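Local coordinates for protein exocyst complex component EXO70 (Saccharomyces cerevisiae, PDB 2B1E) that helps assemble the exocyst, the complex that tethers secretory vesicles to sites of exocytosis, and binds small GTPases and phosphatidylinositol-4,5-bisphosphate, at residues A[36-41]-A[120-125]; A[43-48]-A[127-132]; A[85-90]-A[140-145]. One frame throughout, in Å; residues are numbered along the deposited sequence.

Contact 1. Residues A[36-41]-A[120-125]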
# COMPACT_ATOMS: atom_id res chain seq x y z
N VAL A 36 -18.92 -56.98 -0.95
CA VAL A 36 -18.93 -57.34 -2.36
C VAL A 36 -17.71 -56.83 -3.10
O VAL A 36 -17.14 -57.54 -3.94
CB VAL A 36 -20.18 -56.77 -3.06
CG1 VAL A 36 -20.19 -57.16 -4.53
CG2 VAL A 36 -21.43 -57.25 -2.35
N GLY A 37 -17.30 -55.61 -2.78
CA GLY A 37 -16.18 -54.96 -3.45
C GLY A 37 -16.87 -53.93 -4.34
O GLY A 37 -17.78 -54.28 -5.10
N LEU A 38 -16.49 -52.66 -4.24
CA LEU A 38 -17.14 -51.60 -5.02
C LEU A 38 -17.25 -51.84 -6.53
O LEU A 38 -18.33 -51.71 -7.11
CB LEU A 38 -16.45 -50.26 -4.76
CG LEU A 38 -16.97 -49.04 -5.54
CD1 LEU A 38 -18.43 -48.83 -5.24
CD2 LEU A 38 -16.16 -47.79 -5.17
N LYS A 39 -16.14 -52.19 -7.18
CA LYS A 39 -16.19 -52.43 -8.61
C LYS A 39 -17.12 -53.60 -8.95
O LYS A 39 -17.92 -53.52 -9.89
CB LYS A 39 -14.78 -52.69 -9.15
CG LYS A 39 -13.82 -51.51 -8.95
CD LYS A 39 -12.46 -51.76 -9.60
CE LYS A 39 -11.72 -52.93 -8.97
NZ LYS A 39 -11.20 -52.65 -7.59
N GLN A 40 -17.06 -54.67 -8.15
CA GLN A 40 -17.90 -55.85 -8.35
C GLN A 40 -19.37 -55.49 -8.14
O GLN A 40 -20.27 -56.01 -8.82
CB GLN A 40 -17.53 -56.97 -7.36
CG GLN A 40 -16.17 -57.62 -7.59
CD GLN A 40 -15.02 -56.66 -7.41
OE1 GLN A 40 -14.98 -55.88 -6.45
NE2 GLN A 40 -14.07 -56.70 -8.34
N TYR A 41 -19.60 -54.62 -7.16
CA TYR A 41 -20.94 -54.16 -6.82
C TYR A 41 -21.54 -53.40 -8.01
O TYR A 41 -22.64 -53.71 -8.45
CB TYR A 41 -20.89 -53.26 -5.57
CG TYR A 41 -22.25 -52.87 -5.00
CD1 TYR A 41 -22.82 -53.56 -3.93
CD2 TYR A 41 -22.95 -51.78 -5.52
CE1 TYR A 41 -24.06 -53.18 -3.39
CE2 TYR A 41 -24.18 -51.39 -5.00
CZ TYR A 41 -24.73 -52.09 -3.94
OH TYR A 41 -25.95 -51.70 -3.44
N LEU A 120 -9.91 -41.80 -3.13
CA LEU A 120 -9.99 -41.06 -4.38
C LEU A 120 -10.43 -42.03 -5.48
O LEU A 120 -11.25 -41.70 -6.34
CB LEU A 120 -8.63 -40.42 -4.72
CG LEU A 120 -8.18 -39.30 -3.78
CD1 LEU A 120 -6.74 -38.93 -4.06
CD2 LEU A 120 -9.09 -38.09 -3.94
N GLY A 121 -9.87 -43.24 -5.43
CA GLY A 121 -10.23 -44.25 -6.40
C GLY A 121 -11.72 -44.54 -6.38
O GLY A 121 -12.37 -44.57 -7.42
N ALA A 122 -12.26 -44.77 -5.18
CA ALA A 122 -13.68 -45.06 -5.00
C ALA A 122 -14.56 -43.89 -5.44
O ALA A 122 -15.60 -44.08 -6.07
CB ALA A 122 -13.97 -45.40 -3.53
N LEU A 123 -14.16 -42.67 -5.08
CA LEU A 123 -14.92 -41.49 -5.45
C LEU A 123 -15.00 -41.41 -6.98
O LEU A 123 -16.08 -41.22 -7.54
CB LEU A 123 -14.26 -40.24 -4.87
CG LEU A 123 -14.39 -40.07 -3.35
CD1 LEU A 123 -13.43 -39.01 -2.85
CD2 LEU A 123 -15.84 -39.73 -2.99
N SER A 124 -13.86 -41.58 -7.64
CA SER A 124 -13.81 -41.52 -9.10
C SER A 124 -14.64 -42.61 -9.74
O SER A 124 -15.30 -42.36 -10.76
CB SER A 124 -12.36 -41.63 -9.60
OG SER A 124 -11.62 -40.49 -9.23
N TRP A 125 -14.61 -43.81 -9.17
CA TRP A 125 -15.37 -44.92 -9.71
C TRP A 125 -16.87 -44.63 -9.65
O TRP A 125 -17.60 -44.99 -10.57
CB TRP A 125 -15.07 -46.21 -8.93
CG TRP A 125 -15.68 -47.45 -9.55
CD1 TRP A 125 -16.88 -48.02 -9.25
CD2 TRP A 125 -15.10 -48.25 -10.59
NE1 TRP A 125 -17.09 -49.13 -10.04
CE2 TRP A 125 -16.02 -49.29 -10.87
CE3 TRP A 125 -13.91 -48.19 -11.32
CZ2 TRP A 125 -15.77 -50.27 -11.85
CZ3 TRP A 125 -13.66 -49.16 -12.30
CH2 TRP A 125 -14.60 -50.18 -12.55
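Across one face of the Trp125 indole lies the aliphatic stem of Lys39, while Leu38 approaches the pyrrole part of the ring at a slant. The meeting with Lys39 is a CH-pi contact: CG of Lys39 stands 3.6 Å from the centroid of the six-membered ring of Trp125, only 10° off the ring normal. Lys39 CB lies 3.8 Å from Trp125 CZ2, and Lys39 CD is 3.9 Å from Trp125 CZ3, so three successive methylenes run over the benzo ring before bends at chi3 and chi4 carry the ammonium group away. Lysine suits this surface position because its stem can shelter an aromatic face while its charge stays at the periphery. The indole nitrogen NE1 is hydrogen-bonded to OG1 of Thr42, which lies on the same helix as Lys39, and this should help fix how the ring is turned.

These residues join the start of helix 38-56 to helix 117-132 in the N-terminal part of the rod of helical bundles that Exo70 forms. Gly37 occupies the N-cap position of helix 38-56, at the break after helix 33-36; at its backbone angles (phi 106°) a CB would be jammed against the carbonyl O of Val36, which by itself calls for glycine.

Leu38 reaches across with CG anti to its backbone nitrogen (chi1 178°). Its CD2 methyl rests 3.6 Å from CB of Ala122, whose small side chain lets the leucine come close to the opposite helix, and CG of Leu38 lies 3.8 Å from CD1 of Trp125. The leucine and tryptophan side chains, coming from opposite helices, slide past each other.

Contact 2. Residues A[43-48]-A[127-132]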
# COMPACT_ATOMS: atom_id res chain seq x y z
N GLN A 43 -20.73 -53.63 -10.95
CA GLN A 43 -20.81 -54.56 -12.06
C GLN A 43 -22.13 -55.34 -11.99
O GLN A 43 -22.76 -55.62 -13.01
CB GLN A 43 -19.63 -55.54 -12.05
CG GLN A 43 -19.52 -56.34 -13.32
CD GLN A 43 -19.52 -55.44 -14.55
OE1 GLN A 43 -18.70 -54.52 -14.67
NE2 GLN A 43 -20.45 -55.71 -15.47
N VAL A 44 -22.54 -55.70 -10.78
CA VAL A 44 -23.80 -56.42 -10.63
C VAL A 44 -24.97 -55.49 -10.98
O VAL A 44 -25.93 -55.91 -11.63
CB VAL A 44 -23.98 -56.96 -9.21
CG1 VAL A 44 -25.41 -57.47 -9.02
CG2 VAL A 44 -22.99 -58.10 -8.97
N VAL A 45 -24.89 -54.23 -10.57
CA VAL A 45 -25.96 -53.31 -10.90
C VAL A 45 -26.02 -53.17 -12.44
O VAL A 45 -27.10 -53.08 -13.01
CB VAL A 45 -25.73 -51.93 -10.24
CG1 VAL A 45 -26.87 -50.99 -10.60
CG2 VAL A 45 -25.67 -52.10 -8.71
N HIS A 46 -24.86 -53.16 -13.10
CA HIS A 46 -24.85 -53.06 -14.56
C HIS A 46 -25.58 -54.27 -15.17
O HIS A 46 -26.32 -54.12 -16.15
CB HIS A 46 -23.41 -53.01 -15.12
CG HIS A 46 -22.70 -51.71 -14.90
ND1 HIS A 46 -23.30 -50.48 -15.08
CD2 HIS A 46 -21.41 -51.44 -14.56
CE1 HIS A 46 -22.43 -49.52 -14.85
NE2 HIS A 46 -21.27 -50.07 -14.54
N LYS A 47 -25.36 -55.45 -14.62
CA LYS A 47 -26.02 -56.66 -15.12
C LYS A 47 -27.53 -56.48 -15.08
O LYS A 47 -28.23 -56.83 -16.02
CB LYS A 47 -25.64 -57.89 -14.29
CG LYS A 47 -24.24 -58.45 -14.55
CD LYS A 47 -24.26 -59.41 -15.74
CE LYS A 47 -22.90 -60.06 -15.95
NZ LYS A 47 -22.94 -61.05 -17.06
N LEU A 48 -28.03 -55.95 -13.97
CA LEU A 48 -29.47 -55.74 -13.81
C LEU A 48 -30.00 -54.73 -14.81
O LEU A 48 -31.06 -54.91 -15.42
CB LEU A 48 -29.77 -55.26 -12.39
CG LEU A 48 -29.42 -56.24 -11.26
CD1 LEU A 48 -29.48 -55.51 -9.93
CD2 LEU A 48 -30.37 -57.43 -11.28
N LEU A 127 -18.27 -41.55 -9.51
CA LEU A 127 -18.56 -40.45 -10.42
C LEU A 127 -18.73 -41.00 -11.82
O LEU A 127 -19.66 -40.64 -12.54
CB LEU A 127 -17.43 -39.43 -10.42
CG LEU A 127 -17.44 -38.48 -9.23
CD1 LEU A 127 -16.08 -37.83 -9.10
CD2 LEU A 127 -18.56 -37.45 -9.40
N ASP A 128 -17.80 -41.88 -12.21
CA ASP A 128 -17.86 -42.49 -13.53
C ASP A 128 -19.12 -43.34 -13.68
O ASP A 128 -19.76 -43.35 -14.73
CB ASP A 128 -16.63 -43.35 -13.79
CG ASP A 128 -15.41 -42.52 -14.19
OD1 ASP A 128 -15.56 -41.59 -15.01
OD2 ASP A 128 -14.31 -42.81 -13.69
N TYR A 129 -19.46 -44.07 -12.62
CA TYR A 129 -20.67 -44.88 -12.68
C TYR A 129 -21.88 -43.99 -13.01
O TYR A 129 -22.66 -44.27 -13.93
CB TYR A 129 -20.93 -45.57 -11.33
CG TYR A 129 -22.24 -46.33 -11.32
CD1 TYR A 129 -22.31 -47.65 -11.78
CD2 TYR A 129 -23.43 -45.71 -10.92
CE1 TYR A 129 -23.54 -48.33 -11.85
CE2 TYR A 129 -24.64 -46.37 -10.98
CZ TYR A 129 -24.69 -47.67 -11.44
OH TYR A 129 -25.91 -48.29 -11.51
N PHE A 130 -22.06 -42.92 -12.24
CA PHE A 130 -23.22 -42.06 -12.48
C PHE A 130 -23.15 -41.22 -13.74
O PHE A 130 -24.20 -40.88 -14.32
CB PHE A 130 -23.50 -41.21 -11.24
CG PHE A 130 -24.16 -41.98 -10.13
CD1 PHE A 130 -25.45 -42.50 -10.30
CD2 PHE A 130 -23.49 -42.21 -8.93
CE1 PHE A 130 -26.06 -43.25 -9.29
CE2 PHE A 130 -24.09 -42.95 -7.92
CZ PHE A 130 -25.37 -43.47 -8.10
N HIS A 131 -21.95 -40.86 -14.18
CA HIS A 131 -21.84 -40.11 -15.42
C HIS A 131 -22.20 -41.09 -16.52
O HIS A 131 -22.76 -40.72 -17.54
CB HIS A 131 -20.41 -39.57 -15.61
CG HIS A 131 -20.17 -38.27 -14.91
ND1 HIS A 131 -20.53 -37.06 -15.46
CD2 HIS A 131 -19.70 -38.00 -13.67
CE1 HIS A 131 -20.28 -36.09 -14.59
NE2 HIS A 131 -19.78 -36.64 -13.49
N GLY A 132 -21.90 -42.37 -16.29
CA GLY A 132 -22.22 -43.39 -17.27
C GLY A 132 -23.69 -43.73 -17.34
O GLY A 132 -24.17 -44.27 -18.35
O HOH W 1 -25.82 -49.41 -14.38
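His46 and Tyr129 are the facing residues of two helical segments, with CA atoms 9.4 Å apart, a gap that calls for long side chains to fill it. Tyr129 spans most of the distance. With CG anti to the backbone N (chi1 175°), its ring extends across to helix 38-56 and meets two neighbours there, Val45 and His46.

The imidazole of His46 and the phenol ring of Tyr129 pass one another running in opposite directions. Their planes are inclined by 31° and the centroids are 5.1 Å apart, an oblique pairing that is neither stacked nor edge-to-face. The closest approach is 3.4 Å, from CE1 of His46 to CE1 of Tyr129. At the far end of the phenol, the CG1 methyl of Val45 lies a tight 3.0 Å from Tyr129 OH, the two side chains crossing at about a right angle. A branched aliphatic residue suits this buried place, where it covers the end of the tyrosine.

The hydroxyl itself is well supplied with partners. A water molecule donates to Tyr129 OH over 3.1 Å and also lies 2.8 Å from ND1 of His46, bridging the two side chains. Glu83 OE1, on helix 66-94, is hydrogen-bonded to the same hydroxyl; with the water donating to the hydroxyl, the tyrosine probably donates its own hydrogen bond to the carboxylate. On the phenol's other flank, CD2 of Tyr129 stands 3.7 Å above the centre of the Phe130 ring, which should help limit rotation of the tyrosine ring.

An aromatic residue reaching between helices, with its polar tip tied to a third one, suits the interior of an all-helical bundle such as those stacked end to end in the Exo70 rod.

Contact 3. Residues A[85-90]-A[140-145]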
# COMPACT_ATOMS: atom_id res chain seq x y z
N GLN A 85 -27.59 -46.58 -2.46
CA GLN A 85 -26.53 -47.01 -1.56
C GLN A 85 -25.18 -46.47 -2.03
O GLN A 85 -24.31 -46.14 -1.21
CB GLN A 85 -26.50 -48.54 -1.49
CG GLN A 85 -25.35 -49.12 -0.70
CD GLN A 85 -25.26 -48.58 0.72
OE1 GLN A 85 -26.26 -48.54 1.45
NE2 GLN A 85 -24.06 -48.16 1.12
N LEU A 86 -25.01 -46.39 -3.35
CA LEU A 86 -23.79 -45.86 -3.93
C LEU A 86 -23.63 -44.39 -3.55
O LEU A 86 -22.52 -43.92 -3.31
CB LEU A 86 -23.82 -46.01 -5.45
CG LEU A 86 -23.54 -47.45 -5.91
CD1 LEU A 86 -23.82 -47.57 -7.40
CD2 LEU A 86 -22.09 -47.81 -5.60
N ARG A 87 -24.75 -43.67 -3.50
CA ARG A 87 -24.71 -42.26 -3.13
C ARG A 87 -24.37 -42.11 -1.65
O ARG A 87 -23.58 -41.24 -1.29
CB ARG A 87 -26.05 -41.59 -3.42
CG ARG A 87 -26.36 -41.47 -4.89
CD ARG A 87 -27.63 -40.67 -5.14
NE ARG A 87 -28.14 -40.97 -6.47
CZ ARG A 87 -29.07 -41.88 -6.73
NH1 ARG A 87 -29.63 -42.57 -5.74
NH2 ARG A 87 -29.42 -42.12 -7.99
N VAL A 88 -24.99 -42.92 -0.80
CA VAL A 88 -24.72 -42.87 0.64
C VAL A 88 -23.22 -43.12 0.87
O VAL A 88 -22.56 -42.41 1.64
CB VAL A 88 -25.52 -43.98 1.40
CG1 VAL A 88 -25.05 -44.05 2.85
CG2 VAL A 88 -27.00 -43.68 1.34
N TYR A 89 -22.70 -44.13 0.19
CA TYR A 89 -21.30 -44.51 0.30
C TYR A 89 -20.38 -43.37 -0.18
O TYR A 89 -19.34 -43.11 0.42
CB TYR A 89 -21.05 -45.76 -0.53
CG TYR A 89 -19.77 -46.49 -0.21
CD1 TYR A 89 -19.71 -47.37 0.87
CD2 TYR A 89 -18.63 -46.34 -1.00
CE1 TYR A 89 -18.54 -48.08 1.15
CE2 TYR A 89 -17.48 -47.04 -0.74
CZ TYR A 89 -17.44 -47.92 0.34
OH TYR A 89 -16.30 -48.64 0.58
N PHE A 90 -20.78 -42.74 -1.28
CA PHE A 90 -20.04 -41.63 -1.88
C PHE A 90 -19.95 -40.47 -0.88
O PHE A 90 -18.87 -39.94 -0.60
CB PHE A 90 -20.78 -41.18 -3.14
CG PHE A 90 -20.06 -40.12 -3.96
CD1 PHE A 90 -18.94 -40.44 -4.73
CD2 PHE A 90 -20.55 -38.81 -4.01
CE1 PHE A 90 -18.33 -39.47 -5.55
CE2 PHE A 90 -19.95 -37.84 -4.82
CZ PHE A 90 -18.84 -38.18 -5.60
N GLN A 140 -22.63 -34.80 -9.51
CA GLN A 140 -21.75 -33.63 -9.46
C GLN A 140 -22.27 -32.64 -8.41
O GLN A 140 -21.47 -32.09 -7.64
CB GLN A 140 -21.69 -32.96 -10.84
CG GLN A 140 -20.71 -31.81 -10.92
CD GLN A 140 -20.63 -31.22 -12.31
OE1 GLN A 140 -20.43 -31.94 -13.29
NE2 GLN A 140 -20.77 -29.90 -12.41
N ASP A 141 -23.59 -32.43 -8.36
CA ASP A 141 -24.18 -31.52 -7.37
C ASP A 141 -23.93 -32.03 -5.95
O ASP A 141 -23.72 -31.23 -5.03
CB ASP A 141 -25.69 -31.37 -7.59
CG ASP A 141 -26.03 -30.62 -8.89
OD1 ASP A 141 -25.25 -29.73 -9.30
OD2 ASP A 141 -27.09 -30.92 -9.48
N ILE A 142 -23.93 -33.35 -5.77
CA ILE A 142 -23.65 -33.94 -4.46
C ILE A 142 -22.19 -33.69 -4.09
O ILE A 142 -21.89 -33.28 -2.97
CB ILE A 142 -23.94 -35.47 -4.46
CG1 ILE A 142 -25.45 -35.71 -4.45
CG2 ILE A 142 -23.31 -36.15 -3.23
CD1 ILE A 142 -25.86 -37.12 -4.82
N LEU A 143 -21.29 -33.92 -5.05
CA LEU A 143 -19.87 -33.67 -4.81
C LEU A 143 -19.68 -32.21 -4.39
O LEU A 143 -19.14 -31.92 -3.33
CB LEU A 143 -19.04 -33.94 -6.07
CG LEU A 143 -17.55 -33.56 -6.01
CD1 LEU A 143 -16.86 -34.34 -4.89
CD2 LEU A 143 -16.88 -33.87 -7.35
N VAL A 144 -20.15 -31.30 -5.24
CA VAL A 144 -20.03 -29.87 -4.99
C VAL A 144 -20.64 -29.48 -3.65
O VAL A 144 -20.01 -28.76 -2.86
CB VAL A 144 -20.73 -29.06 -6.10
CG1 VAL A 144 -20.86 -27.60 -5.68
CG2 VAL A 144 -19.96 -29.18 -7.38
N GLY A 145 -21.85 -29.95 -3.40
CA GLY A 145 -22.54 -29.63 -2.16
C GLY A 145 -21.79 -30.07 -0.92
O GLY A 145 -21.67 -29.30 0.03
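Arg87, whose CD meets CD1 of Ile142 at 4.0 Å, carries its guanidinium on to a salt bridge between NH2 and OE1 of Glu135, just ahead of helix 136-155. The residue thus does two jobs: its extended aliphatic stem crosses the isoleucine at about a right angle, and its charged end is satisfied just before the helix that bears Ile142.

Deeper in the interface Phe90 points at the partner helix. Its ring meets that helix at the edge: CG2 of Ile142 lies near the ring plane, 3.9 Å from Phe90 CD2, and CB of Leu143 is 4.2 Å from Phe90 CE2.

The two segments belong to helices 66-94 and 136-155, which here run nearly parallel, at 22°, with their axes 11.3 Å apart at closest approach. That wide spacing within the all-helical rod is bridged by large side chains, phenylalanine above all.

Ile142 serves both neighbours with separate branches. CG2, anti to the backbone N, goes to Phe90, and CG1, anti to the carbonyl carbon (chi1 -74°), leads CD1 to Arg87. Leu123 and Ile126 of helix 117-132 also pack on Phe90.

Of the helices that make these contacts, 38-56 comes first in the chain and supplies one side of contacts 1 and 2; helix 66-94 follows and supplies one side of contact 3. Helix 117-132 returns to the first of these and closes two loops of 78 residues each; helix 136-155 then meets helix 66-94, closing a loop of 49. Every pair of contacts crosses along the chain and none nests. Contacts 1 and 2 are successive steps along one helix pair, their centres about 10 Å apart. Contact 3 touches both: Leu86 packs on Leu38, Tyr129 and Phe130, and Phe90 on Leu127, tying four helices of the N-terminal region together.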